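Local coordinates for protein D-mannose isomerase (Marinomonas mediterranea, PDB 5X32) that catalyses the reversible isomerization of D-mannose to D-fructose and, less efficiently, acts on D-lyxose, but does not use D-glucose, at residues C112-S123 with W136-L144. Numbering follows the deposited sequence.
Sequences CYGLAFVILAYS and WIEVTYDLL. With PO4 (phosphate ion), chain C.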
# COMPACT_ATOMS: atom_id res chain seq x y z
N CYS A 112 6.56 8.31 9.75
CA CYS A 112 5.63 7.33 10.30
C CYS A 112 5.25 6.32 9.22
O CYS A 112 5.16 5.11 9.49
CB CYS A 112 4.39 8.02 10.85
SG CYS A 112 3.20 6.86 11.55
N TYR A 113 5.09 6.82 7.99
CA TYR A 113 4.81 5.98 6.83
C TYR A 113 5.81 4.81 6.71
O TYR A 113 5.43 3.61 6.60
CB TYR A 113 4.87 6.86 5.58
CG TYR A 113 4.42 6.22 4.28
CD1 TYR A 113 5.31 5.49 3.49
CD2 TYR A 113 3.13 6.39 3.81
CE1 TYR A 113 4.90 4.92 2.31
CE2 TYR A 113 2.72 5.82 2.62
CZ TYR A 113 3.61 5.09 1.88
OH TYR A 113 3.21 4.52 0.71
N GLY A 114 7.09 5.16 6.81
CA GLY A 114 8.17 4.20 6.80
C GLY A 114 8.02 3.19 7.91
O GLY A 114 8.10 1.99 7.68
N LEU A 115 7.78 3.67 9.13
CA LEU A 115 7.64 2.77 10.27
C LEU A 115 6.49 1.77 10.07
O LEU A 115 6.62 0.59 10.41
CB LEU A 115 7.42 3.59 11.55
CG LEU A 115 8.66 4.28 12.13
CD1 LEU A 115 8.31 4.95 13.45
CD2 LEU A 115 9.84 3.33 12.31
N ALA A 116 5.39 2.24 9.48
CA ALA A 116 4.28 1.34 9.16
C ALA A 116 4.80 0.25 8.26
O ALA A 116 4.59 -0.93 8.52
CB ALA A 116 3.10 2.10 8.51
N PHE A 117 5.53 0.61 7.21
CA PHE A 117 5.96 -0.45 6.31
C PHE A 117 7.04 -1.35 6.95
O PHE A 117 7.18 -2.53 6.58
CB PHE A 117 6.44 0.13 4.98
CG PHE A 117 5.33 0.25 3.98
CD1 PHE A 117 4.79 -0.88 3.40
CD2 PHE A 117 4.84 1.49 3.62
CE1 PHE A 117 3.75 -0.77 2.49
CE2 PHE A 117 3.80 1.61 2.70
CZ PHE A 117 3.27 0.47 2.13
N VAL A 118 7.76 -0.81 7.93
CA VAL A 118 8.72 -1.61 8.68
C VAL A 118 7.97 -2.69 9.48
O VAL A 118 8.35 -3.87 9.45
CB VAL A 118 9.57 -0.73 9.63
CG1 VAL A 118 10.34 -1.59 10.64
CG2 VAL A 118 10.56 0.10 8.83
N ILE A 119 6.88 -2.29 10.14
CA ILE A 119 6.01 -3.23 10.83
C ILE A 119 5.41 -4.27 9.88
O ILE A 119 5.39 -5.46 10.18
CB ILE A 119 4.88 -2.50 11.58
CG1 ILE A 119 5.43 -1.85 12.85
CG2 ILE A 119 3.75 -3.46 11.96
CD1 ILE A 119 4.43 -1.01 13.58
N LEU A 120 4.96 -3.82 8.71
CA LEU A 120 4.41 -4.73 7.71
C LEU A 120 5.43 -5.80 7.32
O LEU A 120 5.13 -7.02 7.31
CB LEU A 120 3.96 -3.96 6.47
CG LEU A 120 3.30 -4.82 5.40
CD1 LEU A 120 1.91 -5.27 5.83
CD2 LEU A 120 3.28 -4.10 4.05
N ALA A 121 6.65 -5.34 7.03
CA ALA A 121 7.73 -6.24 6.66
C ALA A 121 8.04 -7.22 7.80
O ALA A 121 8.22 -8.42 7.55
CB ALA A 121 8.99 -5.46 6.28
N TYR A 122 8.08 -6.75 9.05
CA TYR A 122 8.34 -7.67 10.16
C TYR A 122 7.23 -8.69 10.33
O TYR A 122 7.53 -9.86 10.60
CB TYR A 122 8.57 -6.92 11.49
CG TYR A 122 9.91 -6.21 11.53
CD1 TYR A 122 10.95 -6.64 10.71
CD2 TYR A 122 10.12 -5.09 12.33
CE1 TYR A 122 12.16 -6.00 10.72
CE2 TYR A 122 11.34 -4.44 12.34
CZ TYR A 122 12.37 -4.90 11.53
OH TYR A 122 13.59 -4.28 11.50
N SER A 123 5.96 -8.29 10.13
CA SER A 123 4.86 -9.25 10.14
C SER A 123 5.17 -10.37 9.16
O SER A 123 5.18 -11.54 9.52
CB SER A 123 3.52 -8.62 9.76
OG SER A 123 3.14 -7.59 10.65
N TRP A 136 10.47 -7.84 17.14
CA TRP A 136 10.75 -6.67 16.30
C TRP A 136 9.50 -5.82 16.11
O TRP A 136 9.53 -4.59 16.27
CB TRP A 136 11.27 -7.11 14.94
CG TRP A 136 12.55 -7.85 15.01
CD1 TRP A 136 13.45 -7.83 16.03
CD2 TRP A 136 13.08 -8.74 14.02
NE1 TRP A 136 14.51 -8.63 15.73
CE2 TRP A 136 14.32 -9.21 14.50
CE3 TRP A 136 12.64 -9.18 12.76
CZ2 TRP A 136 15.11 -10.09 13.79
CZ3 TRP A 136 13.43 -10.06 12.05
CH2 TRP A 136 14.65 -10.51 12.57
N ILE A 137 8.38 -6.49 15.83
CA ILE A 137 7.12 -5.80 15.65
C ILE A 137 6.86 -5.01 16.92
O ILE A 137 6.62 -3.78 16.91
CB ILE A 137 5.96 -6.79 15.42
CG1 ILE A 137 6.12 -7.53 14.09
CG2 ILE A 137 4.62 -6.07 15.49
CD1 ILE A 137 5.15 -8.65 13.92
N GLU A 138 7.03 -5.74 18.01
CA GLU A 138 6.74 -5.23 19.34
C GLU A 138 7.66 -4.04 19.62
O GLU A 138 7.20 -3.04 20.18
CB GLU A 138 6.90 -6.35 20.37
CG GLU A 138 7.06 -5.94 21.81
CD GLU A 138 7.33 -7.15 22.71
OE1 GLU A 138 6.84 -8.27 22.42
OE2 GLU A 138 8.09 -6.98 23.69
N VAL A 139 8.91 -4.12 19.17
CA VAL A 139 9.84 -3.01 19.40
C VAL A 139 9.37 -1.80 18.62
O VAL A 139 9.25 -0.69 19.17
CB VAL A 139 11.29 -3.31 18.96
CG1 VAL A 139 12.15 -2.04 19.11
CG2 VAL A 139 11.88 -4.49 19.73
N THR A 140 9.05 -2.02 17.35
CA THR A 140 8.77 -0.91 16.44
C THR A 140 7.49 -0.21 16.86
O THR A 140 7.42 1.04 16.87
CB THR A 140 8.68 -1.40 15.00
OG1 THR A 140 9.87 -2.15 14.70
CG2 THR A 140 8.57 -0.22 14.04
N TYR A 141 6.52 -1.00 17.28
CA TYR A 141 5.29 -0.43 17.78
C TYR A 141 5.59 0.56 18.91
O TYR A 141 5.05 1.67 18.93
CB TYR A 141 4.32 -1.53 18.24
CG TYR A 141 2.98 -1.00 18.67
CD1 TYR A 141 2.75 -0.61 19.98
CD2 TYR A 141 1.94 -0.86 17.77
CE1 TYR A 141 1.53 -0.11 20.38
CE2 TYR A 141 0.71 -0.37 18.15
CZ TYR A 141 0.51 0.01 19.46
OH TYR A 141 -0.72 0.51 19.85
N ASP A 142 6.53 0.21 19.80
CA ASP A 142 6.75 1.09 20.94
C ASP A 142 7.54 2.32 20.53
O ASP A 142 7.28 3.41 21.07
CB ASP A 142 7.46 0.37 22.09
CG ASP A 142 6.83 -0.97 22.41
OD1 ASP A 142 5.61 -1.01 22.73
OD2 ASP A 142 7.57 -1.97 22.44
N LEU A 143 8.39 2.19 19.52
CA LEU A 143 9.07 3.35 18.97
C LEU A 143 8.02 4.35 18.53
O LEU A 143 8.14 5.56 18.76
CB LEU A 143 9.96 2.96 17.81
CG LEU A 143 10.56 4.11 17.02
CD1 LEU A 143 11.50 4.94 17.85
CD2 LEU A 143 11.31 3.56 15.82
N LEU A 144 6.92 3.82 18.00
CA LEU A 144 5.90 4.66 17.42
C LEU A 144 5.11 5.25 18.56
O LEU A 144 4.88 6.47 18.61
CB LEU A 144 5.04 3.81 16.48
CG LEU A 144 5.44 3.79 15.01
CD1 LEU A 144 4.89 2.57 14.33
CD2 LEU A 144 4.91 5.05 14.33
P PO4 C . -0.03 5.32 -0.89
O1 PO4 C . -0.19 6.34 0.23
O2 PO4 C . -0.10 6.03 -2.23
O3 PO4 C . -1.11 4.25 -0.87
O4 PO4 C . 1.31 4.66 -0.66
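With CG set beside the backbone N (chi1 -73°), the Tyr122 ring swings toward helix 133-147, where Trp136, its own CG likewise beside the backbone N, meets it at about a right angle. Trp136 CB lies over one face of the phenol, 3.8 Å from the centroid of the Tyr122 ring, as a CH-pi contact, and the indole turns its edge toward the same ring, the planes inclined at 51°. Thr140, small enough to be a knob, enters the hole formed by Leu115, Val118, Ile119 and Tyr122. Its CG2 meets Ile119 CG1 at 3.7 Å, while OG1, at the edge of the Tyr122 ring, donates to Trp136 O, so the hydroxyl is satisfied within its own helix. Helices 112-127 and 133-147 form an antiparallel hairpin of the (alpha/alpha)6-barrel characteristic of the N-acylglucosamine 2-epimerase family; the axes of segments 112-123 and 136-144 approach to 9.2 Å, their directions 166° apart. Replacing Tyr122 by alanine would take away the ring face beneath Trp136 CB and is likely to leave the Tyr96 hydroxyl without this partner. Farther along, branched aliphatic chains suit this buried, largely apolar part of the interface: Leu144 CD1 meets Ile119 CD1 tip to tip at 3.7 Å, and Leu115 slides past Leu144.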